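Local coordinates for CSOR (Streptomyces lividans, PDB 4ADZ), which acts as a copper-sensing transcriptional repressor of the copper-sensitive operon, probably letting go of its operator DNA when copper(I) binds, at residues A[66-69]-A[70-73]; A[101-104]-A[105-109]; A[112-115]-A[116-120]. All coordinates share one frame; numbering follows the deposited sequence.

Contact 1. Residues A[66-69]-A[70-73]; sequences RGLQ and RMVD. With SO4 (sulfate ion), chain D; SO4 (sulfate ion), chain F.
Arg66 to Asp73 form continuous helix, as four successive i to i+4 backbone bonds show: Arg70 N to Arg66 O (3.1 Å), Met71 N to Gly67 O (2.9 Å), Val72 N to Leu68 O and Asp73 N to Gln69 O. This pitch puts Arg66 and Arg70 one turn apart on the same flank. Their torsions are nearly identical, with CG anti to the carbonyl carbon (chi1 -71° in both) and a bend at chi3, and both guanidinium groups reach the sulfate of chain D. Its O1 is gripped twice, by Arg66 NE at 2.8 Å, almost straight at 172°, and by Arg70 NH1 at 2.9 Å. Arg66 NH2 adds a longer bond to O4 of that ion and a salt bridge to a further sulfate. The Arg70 guanidinium lays one face over the helix, with Gly67 CA 3.8 Å above its plane and Arg66 O beside it, both offset toward the rim. On another side Leu68 CD2 meets Met71 SD at 4.3 Å. Leu68 also packs on Ile81 and Val85 of helix 78-114, while Leu68 and Val72 touch Leu58 of the second subunit. Here the arginine pair forms a surface anion site, filled by sulfate probably from the crystallisation liquor and consistent with, though not proof of, a role in meeting DNA phosphates; the helix beneath belongs to the all-helical bundle of the CsoR family.

Contact 2. Residues A[101-104]-A[105-109]; sequences EEHL and RHCVA. With SO4 (sulfate ion), chain C; SO4 (sulfate ion), chain G.
His103 and Cys107 meet one helical turn apart: the sulfur lies over the imidazole face, 4.1 Å from SG to the ring centroid and 17° off its normal. His103 CG stands opposite the backbone N (chi1 -179°), which carries the ring out so that ND1 gives a nearly straight bond of 2.6 Å to O2 of the chain C sulfate. O3 of this ion takes a second bond, from His106 ND1 at 2.9 Å. The other nitrogen, His106 NE2, donates to O4 of the chain G sulfate at 2.8 Å. Arg105 NE donates to O2 of that ion. Glu102 runs alongside the His106 ring, CG 3.6 Å from NE2, but its OE1 is satisfied by His54 NE2. The amides of Arg105 to Val108 donate to the carbonyls of Glu101 to Leu104, residue by residue. Replacing His103 with an alanine is likely to leave sulfate O2 without this donor and the Cys107 sulfur without its ring face. His103, Cys107 and Cys78 of the second subunit, on which His103 packs, probably form the copper(I) site, as in other CsoR proteins. Helix 78-114 thus lies between helix 48-73, through Glu102 and His54, and the third subunit, where Leu104 and Arg105 rest on Val123.

Contact 3. Residues A[112-115]-A[116-120]; sequences ALKG and GTEID
Lys114 and Glu118 face each other across a glycine-centred turn between two helices, in which Gly115 both leaves helix 78-114 and serves as N-cap of helix 116-134. The backbone evidence is its positive phi of 88° with psi 154°, angles at which a CB would be jammed against the carbonyl oxygen of Lys114. Among direct hydrogen bonds, Ile119 N donates to Gly115 O at 3.1 Å, nearly along the C=O axis, and so starts the new helix. One water provides the indirect link: it donates to Lys114 O at 2.8 Å and accepts from Glu118 N at 3.0 Å, joining the weakly bonded end of helix 78-114 to the first turn of helix 116-134. Electrostatic pairing is looser, since Lys114 NZ stays 4.6 Å from Glu118 OE2, although the opposite charges probably attract weakly. Van der Waals contact carries the side chains instead. Glu118, bent at chi2 (-94°), folds its carboxylate back over the aliphatic part of Lys114, bringing CD within 3.8 Å of Lys114 CG. Ile119 packs on Val108 of the third subunit. Between Lys114 and Glu118 the nearest approach is OE1 of Glu118 to CB of Lys114, 3.2 Å.

In the fold
The three contacts come in series along the chain, all within the part that marks the protein as a metal-sensitive repressor. Contact 1 lies on helix 48-73, contact 2 on helix 78-114, and contact 3 where that helix gives way to helix 116-134. Contacts 1 and 2 have centres about 37 Å apart, on opposite sides of the chain's centre; within one chain the arginine pair thus lies far from His103 and Cys107, though the probable copper site also takes Cys78 of the second subunit. Contact 3 is close to contact 2, about 13 Å between centres, and both touch the third subunit. Because the probable metal site spans a subunit interface, metal binding could plausibly alter how the subunits pack.

Contact 1. Residues A[66-69]-A[70-73]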
ATOM      1  N   ARG A  66     -19.924  -2.900  -9.533  1.00 12.86           N
ATOM      2  CA  ARG A  66     -21.331  -3.242  -9.553  1.00 13.19           C
ATOM      3  C   ARG A  66     -21.611  -4.410  -8.624  1.00 13.66           C
ATOM      4  O   ARG A  66     -22.633  -4.416  -7.930  1.00 14.59           O
ATOM      5  CB  ARG A  66     -21.819  -3.547 -10.984  1.00 13.83           C
ATOM      6  CG  ARG A  66     -21.881  -2.259 -11.817  1.00 15.35           C
ATOM      7  CD  ARG A  66     -22.658  -2.439 -13.131  1.00 17.57           C
ATOM      8  NE  ARG A  66     -22.108  -3.520 -13.885  1.00 17.97           N
ATOM      9  CZ  ARG A  66     -21.167  -3.428 -14.833  1.00 17.01           C
ATOM     10  NH1 ARG A  66     -20.703  -2.294 -15.217  1.00 18.19           N
ATOM     11  NH2 ARG A  66     -20.729  -4.504 -15.394  1.00 21.39           N
ATOM     12  N   GLY A  67     -20.735  -5.402  -8.662  1.00 13.20           N
ATOM     13  CA  GLY A  67     -20.734  -6.512  -7.706  1.00 14.04           C
ATOM     14  C   GLY A  67     -20.705  -6.105  -6.253  1.00 13.63           C
ATOM     15  O   GLY A  67     -21.507  -6.605  -5.427  1.00 13.34           O
ATOM     16  N   LEU A  68     -19.831  -5.166  -5.911  1.00 12.47           N
ATOM     17  CA  LEU A  68     -19.824  -4.613  -4.577  1.00 12.42           C
ATOM     18  C   LEU A  68     -21.162  -3.983  -4.186  1.00 13.57           C
ATOM     19  O   LEU A  68     -21.631  -4.117  -3.038  1.00 11.80           O
ATOM     20  CB  LEU A  68     -18.725  -3.550  -4.425  1.00 12.19           C
ATOM     21  CG  LEU A  68     -17.311  -4.106  -4.370  1.00 11.89           C
ATOM     22  CD1 LEU A  68     -16.322  -2.933  -4.516  1.00 12.21           C
ATOM     23  CD2 LEU A  68     -17.134  -4.936  -3.093  1.00 12.94           C
ATOM     24  N   GLN A  69     -21.780  -3.239  -5.108  1.00 12.83           N
ATOM     25  CA  GLN A  69     -23.081  -2.615  -4.778  1.00 15.38           C
ATOM     26  C   GLN A  69     -24.144  -3.665  -4.482  1.00 15.19           C
ATOM     27  O   GLN A  69     -24.907  -3.492  -3.541  1.00 17.32           O
ATOM     28  CB  GLN A  69     -23.546  -1.716  -5.944  1.00 16.94           C
ATOM     29  CG  GLN A  69     -22.545  -0.588  -6.174  1.00 20.46           C
ATOM     30  CD  GLN A  69     -22.789   0.232  -7.447  1.00 28.74           C
ATOM     31  OE1 GLN A  69     -22.501  -0.238  -8.551  1.00 34.64           O
ATOM     32  NE2 GLN A  69     -23.276   1.459  -7.299  1.00 25.18           N
ATOM     33  N   ARG A  70     -24.181  -4.706  -5.288  1.00 14.66           N
ATOM     34  CA  ARG A  70     -25.125  -5.824  -5.100  1.00 16.41           C
ATOM     35  C   ARG A  70     -24.844  -6.518  -3.770  1.00 15.29           C
ATOM     36  O   ARG A  70     -25.780  -6.902  -3.053  1.00 16.02           O
ATOM     37  CB  ARG A  70     -25.067  -6.844  -6.208  1.00 17.98           C
ATOM     38  CG  ARG A  70     -25.664  -6.300  -7.516  1.00 19.07           C
ATOM     39  CD  ARG A  70     -25.897  -7.418  -8.503  1.00 21.18           C
ATOM     40  NE  ARG A  70     -24.675  -8.070  -8.932  1.00 21.87           N
ATOM     41  CZ  ARG A  70     -23.874  -7.647  -9.906  1.00 21.45           C
ATOM     42  NH1 ARG A  70     -24.143  -6.539 -10.633  1.00 20.94           N
ATOM     43  NH2 ARG A  70     -22.837  -8.392 -10.216  1.00 24.22           N
ATOM     44  N   MET A  71     -23.584  -6.677  -3.407  1.00 14.58           N
ATOM     45  CA  MET A  71     -23.277  -7.328  -2.105  1.00 13.95           C
ATOM     46  C   MET A  71     -23.765  -6.509  -0.953  1.00 14.94           C
ATOM     47  O   MET A  71     -24.315  -7.050   0.035  1.00 15.82           O
ATOM     48  CB  MET A  71     -21.769  -7.576  -1.967  1.00 14.21           C
ATOM     49  CG  MET A  71     -21.246  -8.634  -2.874  1.00 14.83           C
ATOM     50  SD  MET A  71     -19.408  -8.612  -3.004  1.00 17.48           S
ATOM     51  CE  MET A  71     -18.982  -9.829  -1.798  1.00 18.57           C
ATOM     52  N   VAL A  72     -23.561  -5.200  -1.012  1.00 15.37           N
ATOM     53  CA  VAL A  72     -24.003  -4.323   0.048  1.00 15.44           C
ATOM     54  C   VAL A  72     -25.549  -4.331   0.074  1.00 19.20           C
ATOM     55  O   VAL A  72     -26.174  -4.364   1.127  1.00 19.71           O
ATOM     56  CB  VAL A  72     -23.522  -2.846  -0.190  1.00 16.30           C
ATOM     57  CG1 VAL A  72     -24.263  -1.849   0.712  1.00 16.16           C
ATOM     58  CG2 VAL A  72     -21.997  -2.707   0.025  1.00 13.77           C
ATOM     59  N   ASP A  73     -26.141  -4.274  -1.098  1.00 19.18           N
ATOM     60  CA  ASP A  73     -27.594  -4.239  -1.184  1.00 22.02           C
ATOM     61  C   ASP A  73     -28.209  -5.479  -0.545  1.00 21.36           C
ATOM     62  O   ASP A  73     -29.272  -5.376   0.051  1.00 23.04           O
ATOM     63  CB  ASP A  73     -28.044  -4.178  -2.636  1.00 24.34           C
ATOM     64  CG  ASP A  73     -29.302  -3.362  -2.810  1.00 30.69           C
ATOM     65  OD1 ASP A  73     -29.680  -2.588  -1.884  1.00 29.73           O
ATOM     66  OD2 ASP A  73     -29.903  -3.525  -3.891  1.00 41.64           O
TER
HETATM   67  S   SO4 D1135     -23.628  -6.979 -14.194  1.00 34.15           S
HETATM   68  O1  SO4 D1135     -22.884  -6.137 -13.206  1.00 31.24           O
HETATM   69  O2  SO4 D1135     -25.021  -6.517 -13.969  1.00 38.50           O
HETATM   70  O3  SO4 D1135     -23.517  -8.434 -13.889  1.00 40.60           O
HETATM   71  O4  SO4 D1135     -23.052  -6.787 -15.503  1.00 35.65           O
HETATM   72  S   SO4 F1137     -22.574   0.770 -15.203  0.50 22.55           S
HETATM   73  O1  SO4 F1137     -21.557  -0.161 -14.725  0.50 24.77           O
HETATM   74  O2  SO4 F1137     -23.253   1.338 -14.005  0.50 27.27           O
HETATM   75  O3  SO4 F1137     -23.582   0.144 -16.088  0.50 24.04           O
HETATM   76  O4  SO4 F1137     -21.902   1.845 -15.986  0.50 27.57           O

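Contact 2. Residues A[101-104]-A[105-109]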
ATOM      1  N   GLU A 101       4.205   1.589 -17.271  1.00 15.22           N
ATOM      2  CA  GLU A 101       5.159   0.925 -18.114  1.00 15.97           C
ATOM      3  C   GLU A 101       5.107   1.467 -19.564  1.00 15.69           C
ATOM      4  O   GLU A 101       6.149   1.813 -20.136  1.00 15.62           O
ATOM      5  CB  GLU A 101       4.906  -0.609 -18.123  1.00 18.61           C
ATOM      6  CG  GLU A 101       5.944  -1.296 -18.990  1.00 20.48           C
ATOM      7  CD  GLU A 101       6.086  -2.773 -18.751  1.00 29.94           C
ATOM      8  OE1 GLU A 101       5.173  -3.329 -18.110  1.00 31.72           O
ATOM      9  OE2 GLU A 101       7.108  -3.358 -19.243  1.00 34.97           O
ATOM     10  N   GLU A 102       3.916   1.574 -20.128  1.00 14.47           N
ATOM     11  CA  GLU A 102       3.724   2.087 -21.469  1.00 15.97           C
ATOM     12  C   GLU A 102       4.288   3.529 -21.582  1.00 14.35           C
ATOM     13  O   GLU A 102       5.021   3.868 -22.537  1.00 14.98           O
ATOM     14  CB  GLU A 102       2.233   2.041 -21.860  1.00 18.93           C
ATOM     15  CG  GLU A 102       1.942   2.655 -23.219  1.00 23.87           C
ATOM     16  CD  GLU A 102       0.449   2.598 -23.636  1.00 31.03           C
ATOM     17  OE1 GLU A 102      -0.403   2.161 -22.820  1.00 34.69           O
ATOM     18  OE2 GLU A 102       0.153   3.017 -24.780  1.00 36.66           O
ATOM     19  N   HIS A 103       4.004   4.349 -20.585  1.00 13.82           N
ATOM     20  CA  HIS A 103       4.543   5.716 -20.538  1.00 13.15           C
ATOM     21  C   HIS A 103       6.039   5.760 -20.485  1.00 13.29           C
ATOM     22  O   HIS A 103       6.685   6.539 -21.243  1.00 14.37           O
ATOM     23  CB  HIS A 103       4.015   6.412 -19.325  1.00 13.83           C
ATOM     24  CG  HIS A 103       4.487   7.827 -19.177  1.00 13.63           C
ATOM     25  ND1 HIS A 103       4.326   8.754 -20.169  1.00 15.21           N
ATOM     26  CD2 HIS A 103       5.027   8.487 -18.088  1.00 14.79           C
ATOM     27  CE1 HIS A 103       4.766   9.952 -19.706  1.00 15.61           C
ATOM     28  NE2 HIS A 103       5.246   9.771 -18.459  1.00 15.80           N
ATOM     29  N   LEU A 104       6.643   4.931 -19.640  1.00 13.01           N
ATOM     30  CA  LEU A 104       8.098   4.867 -19.556  1.00 14.54           C
ATOM     31  C   LEU A 104       8.771   4.360 -20.850  1.00 14.53           C
ATOM     32  O   LEU A 104       9.816   4.901 -21.252  1.00 14.87           O
ATOM     33  CB  LEU A 104       8.562   4.036 -18.343  1.00 15.60           C
ATOM     34  CG  LEU A 104       8.218   4.710 -16.992  1.00 16.71           C
ATOM     35  CD1 LEU A 104       8.423   3.732 -15.802  1.00 18.07           C
ATOM     36  CD2 LEU A 104       8.956   6.041 -16.736  1.00 18.02           C
ATOM     37  N   ARG A 105       8.151   3.374 -21.487  1.00 14.54           N
ATOM     38  CA  ARG A 105       8.566   2.912 -22.794  1.00 16.52           C
ATOM     39  C   ARG A 105       8.551   4.070 -23.805  1.00 16.24           C
ATOM     40  O   ARG A 105       9.500   4.220 -24.633  1.00 15.81           O
ATOM     41  CB  ARG A 105       7.723   1.742 -23.276  1.00 18.95           C
ATOM     42  CG  ARG A 105       8.106   0.434 -22.589  1.00 22.41           C
ATOM     43  CD  ARG A 105       7.099  -0.662 -22.890  1.00 28.81           C
ATOM     44  NE  ARG A 105       7.077  -0.988 -24.298  1.00 33.79           N
ATOM     45  CZ  ARG A 105       7.820  -1.953 -24.867  1.00 41.77           C
ATOM     46  NH1 ARG A 105       8.642  -2.719 -24.152  1.00 39.66           N
ATOM     47  NH2 ARG A 105       7.739  -2.158 -26.180  1.00 45.71           N
ATOM     48  N   HIS A 106       7.491   4.846 -23.801  1.00 15.51           N
ATOM     49  CA  HIS A 106       7.453   6.012 -24.688  1.00 17.27           C
ATOM     50  C   HIS A 106       8.513   7.021 -24.421  1.00 16.95           C
ATOM     51  O   HIS A 106       9.063   7.593 -25.374  1.00 17.09           O
ATOM     52  CB  HIS A 106       6.072   6.635 -24.713  1.00 20.33           C
ATOM     53  CG  HIS A 106       5.008   5.704 -25.230  1.00 23.13           C
ATOM     54  ND1 HIS A 106       3.741   6.079 -25.374  1.00 26.44           N
ATOM     55  CD2 HIS A 106       5.069   4.359 -25.634  1.00 25.04           C
ATOM     56  CE1 HIS A 106       3.021   5.060 -25.837  1.00 25.11           C
ATOM     57  NE2 HIS A 106       3.837   4.013 -26.007  1.00 25.90           N
ATOM     58  N   CYS A 107       8.807   7.274 -23.152  1.00 15.10           N
ATOM     59  CA  CYS A 107       9.883   8.206 -22.755  1.00 15.81           C
ATOM     60  C   CYS A 107      11.238   7.694 -23.261  1.00 17.23           C
ATOM     61  O   CYS A 107      12.073   8.477 -23.835  1.00 16.01           O
ATOM     62  CB  CYS A 107       9.958   8.374 -21.268  1.00 15.47           C
ATOM     63  SG  CYS A 107       8.565   9.291 -20.593  1.00 19.98           S
ATOM     64  N   VAL A 108      11.420   6.377 -23.182  1.00 15.53           N
ATOM     65  CA  VAL A 108      12.620   5.722 -23.808  1.00 15.33           C
ATOM     66  C   VAL A 108      12.655   5.883 -25.335  1.00 17.30           C
ATOM     67  O   VAL A 108      13.699   6.282 -25.898  1.00 18.19           O
ATOM     68  CB  VAL A 108      12.707   4.216 -23.414  1.00 16.06           C
ATOM     69  CG1 VAL A 108      13.691   3.416 -24.291  1.00 17.37           C
ATOM     70  CG2 VAL A 108      13.113   4.102 -21.961  1.00 14.52           C
ATOM     71  N   ALA A 109      11.525   5.689 -25.991  1.00 14.72           N
ATOM     72  CA  ALA A 109      11.512   5.757 -27.446  1.00 15.93           C
ATOM     73  C   ALA A 109      11.847   7.136 -27.903  1.00 17.15           C
ATOM     74  O   ALA A 109      12.478   7.225 -28.984  1.00 18.33           O
ATOM     75  CB  ALA A 109      10.191   5.337 -28.047  1.00 16.04           C
TER
HETATM   76  S   SO4 C1134       3.168   9.485 -23.438  0.70 30.81           S
HETATM   77  O1  SO4 C1134       4.333  10.389 -23.093  0.70 28.26           O
HETATM   78  O2  SO4 C1134       3.229   8.347 -22.505  0.70 20.82           O
HETATM   79  O3  SO4 C1134       3.348   8.894 -24.808  0.70 25.46           O
HETATM   80  O4  SO4 C1134       1.971  10.392 -23.470  0.70 23.49           O
HETATM   81  S   SO4 G1138       4.628   0.528 -27.119  0.50 46.43           S
HETATM   82  O1  SO4 G1138       5.317   1.026 -28.323  0.50 42.77           O
HETATM   83  O2  SO4 G1138       5.585   0.605 -25.995  0.50 42.03           O
HETATM   84  O3  SO4 G1138       4.270  -0.893 -27.348  0.50 44.27           O
HETATM   85  O4  SO4 G1138       3.408   1.342 -26.846  0.50 38.16           O

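Contact 3. Residues A[112-115]-A[116-120]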
ATOM      1  N   ALA A 112      15.948  10.544 -27.306  1.00 13.45           N
ATOM      2  CA  ALA A 112      17.013  11.249 -28.051  1.00 12.94           C
ATOM      3  C   ALA A 112      16.478  12.550 -28.654  1.00 14.28           C
ATOM      4  O   ALA A 112      17.264  13.422 -29.062  1.00 13.75           O
ATOM      5  CB  ALA A 112      17.611  10.343 -29.170  1.00 12.66           C
ATOM      6  N   LEU A 113      15.174  12.654 -28.800  1.00 13.39           N
ATOM      7  CA  LEU A 113      14.551  13.875 -29.287  1.00 14.61           C
ATOM      8  C   LEU A 113      14.278  14.952 -28.240  1.00 17.94           C
ATOM      9  O   LEU A 113      13.951  16.089 -28.556  1.00 16.96           O
ATOM     10  CB  LEU A 113      13.223  13.505 -29.927  1.00 14.72           C
ATOM     11  CG  LEU A 113      13.318  12.687 -31.225  1.00 13.83           C
ATOM     12  CD1 LEU A 113      11.946  12.084 -31.525  1.00 14.40           C
ATOM     13  CD2 LEU A 113      13.846  13.451 -32.472  1.00 13.81           C
ATOM     14  N   LYS A 114      14.402  14.621 -26.967  1.00 20.71           N
ATOM     15  CA  LYS A 114      13.801  15.498 -25.957  1.00 23.44           C
ATOM     16  C   LYS A 114      14.730  16.446 -25.290  1.00 21.25           C
ATOM     17  O   LYS A 114      14.299  17.545 -24.913  1.00 25.92           O
ATOM     18  CB  LYS A 114      13.065  14.664 -24.914  1.00 26.70           C
ATOM     19  CG  LYS A 114      11.820  13.977 -25.418  1.00 30.94           C
ATOM     20  CD  LYS A 114      10.826  14.840 -26.189  1.00 34.83           C
ATOM     21  CE  LYS A 114       9.740  13.942 -26.781  1.00 37.18           C
ATOM     22  NZ  LYS A 114       8.747  14.748 -27.528  1.00 45.54           N
ATOM     23  N   GLY A 115      15.987  16.101 -25.110  1.00 20.09           N
ATOM     24  CA  GLY A 115      16.834  17.003 -24.325  1.00 23.96           C
ATOM     25  C   GLY A 115      16.781  16.717 -22.807  1.00 25.31           C
ATOM     26  O   GLY A 115      15.774  16.182 -22.279  1.00 25.09           O
ATOM     27  N   GLY A 116      17.849  17.074 -22.120  1.00 23.33           N
ATOM     28  CA  GLY A 116      18.064  16.659 -20.727  1.00 24.20           C
ATOM     29  C   GLY A 116      17.018  17.232 -19.783  1.00 24.86           C
ATOM     30  O   GLY A 116      16.535  16.524 -18.878  1.00 24.44           O
ATOM     31  N   THR A 117      16.636  18.488 -20.006  1.00 24.26           N
ATOM     32  CA  THR A 117      15.672  19.157 -19.133  1.00 26.82           C
ATOM     33  C   THR A 117      14.311  18.472 -19.173  1.00 24.81           C
ATOM     34  O   THR A 117      13.715  18.166 -18.141  1.00 24.10           O
ATOM     35  CB  THR A 117      15.526  20.643 -19.514  1.00 30.53           C
ATOM     36  OG1 THR A 117      16.751  21.288 -19.165  1.00 31.47           O
ATOM     37  CG2 THR A 117      14.305  21.320 -18.799  1.00 30.08           C
ATOM     38  N   GLU A 118      13.832  18.215 -20.378  1.00 24.27           N
ATOM     39  CA  GLU A 118      12.528  17.599 -20.547  1.00 23.24           C
ATOM     40  C   GLU A 118      12.550  16.148 -20.026  1.00 20.23           C
ATOM     41  O   GLU A 118      11.594  15.716 -19.425  1.00 20.55           O
ATOM     42  CB  GLU A 118      12.082  17.689 -22.013  1.00 25.87           C
ATOM     43  CG  GLU A 118      10.588  17.428 -22.220  1.00 31.31           C
ATOM     44  CD  GLU A 118      10.258  15.984 -22.566  1.00 38.96           C
ATOM     45  OE1 GLU A 118      11.152  15.143 -22.349  1.00 47.37           O
ATOM     46  OE2 GLU A 118       9.110  15.673 -23.030  1.00 40.68           O
ATOM     47  N   ILE A 119      13.649  15.415 -20.219  1.00 19.58           N
ATOM     48  CA  ILE A 119      13.768  14.049 -19.670  1.00 19.37           C
ATOM     49  C   ILE A 119      13.633  14.089 -18.159  1.00 20.05           C
ATOM     50  O   ILE A 119      12.881  13.314 -17.585  1.00 18.43           O
ATOM     51  CB  ILE A 119      15.139  13.397 -20.008  1.00 21.62           C
ATOM     52  CG1 ILE A 119      15.164  13.014 -21.521  1.00 21.49           C
ATOM     53  CG2 ILE A 119      15.415  12.184 -19.083  1.00 20.58           C
ATOM     54  CD1 ILE A 119      16.487  12.471 -22.076  1.00 21.80           C
ATOM     55  N   ASP A 120      14.387  14.986 -17.536  1.00 19.72           N
ATOM     56  CA  ASP A 120      14.342  15.114 -16.074  1.00 20.26           C
ATOM     57  C   ASP A 120      12.934  15.447 -15.565  1.00 19.00           C
ATOM     58  O   ASP A 120      12.478  14.842 -14.588  1.00 18.48           O
ATOM     59  CB  ASP A 120      15.357  16.165 -15.614  1.00 23.12           C
ATOM     60  CG  ASP A 120      16.799  15.712 -15.820  1.00 25.73           C
ATOM     61  OD1 ASP A 120      17.040  14.511 -16.132  1.00 26.77           O
ATOM     62  OD2 ASP A 120      17.690  16.580 -15.661  1.00 31.55           O
TER
HETATM   63  O   HOH W   1      14.711  19.485 -22.902  1.00 27.69           O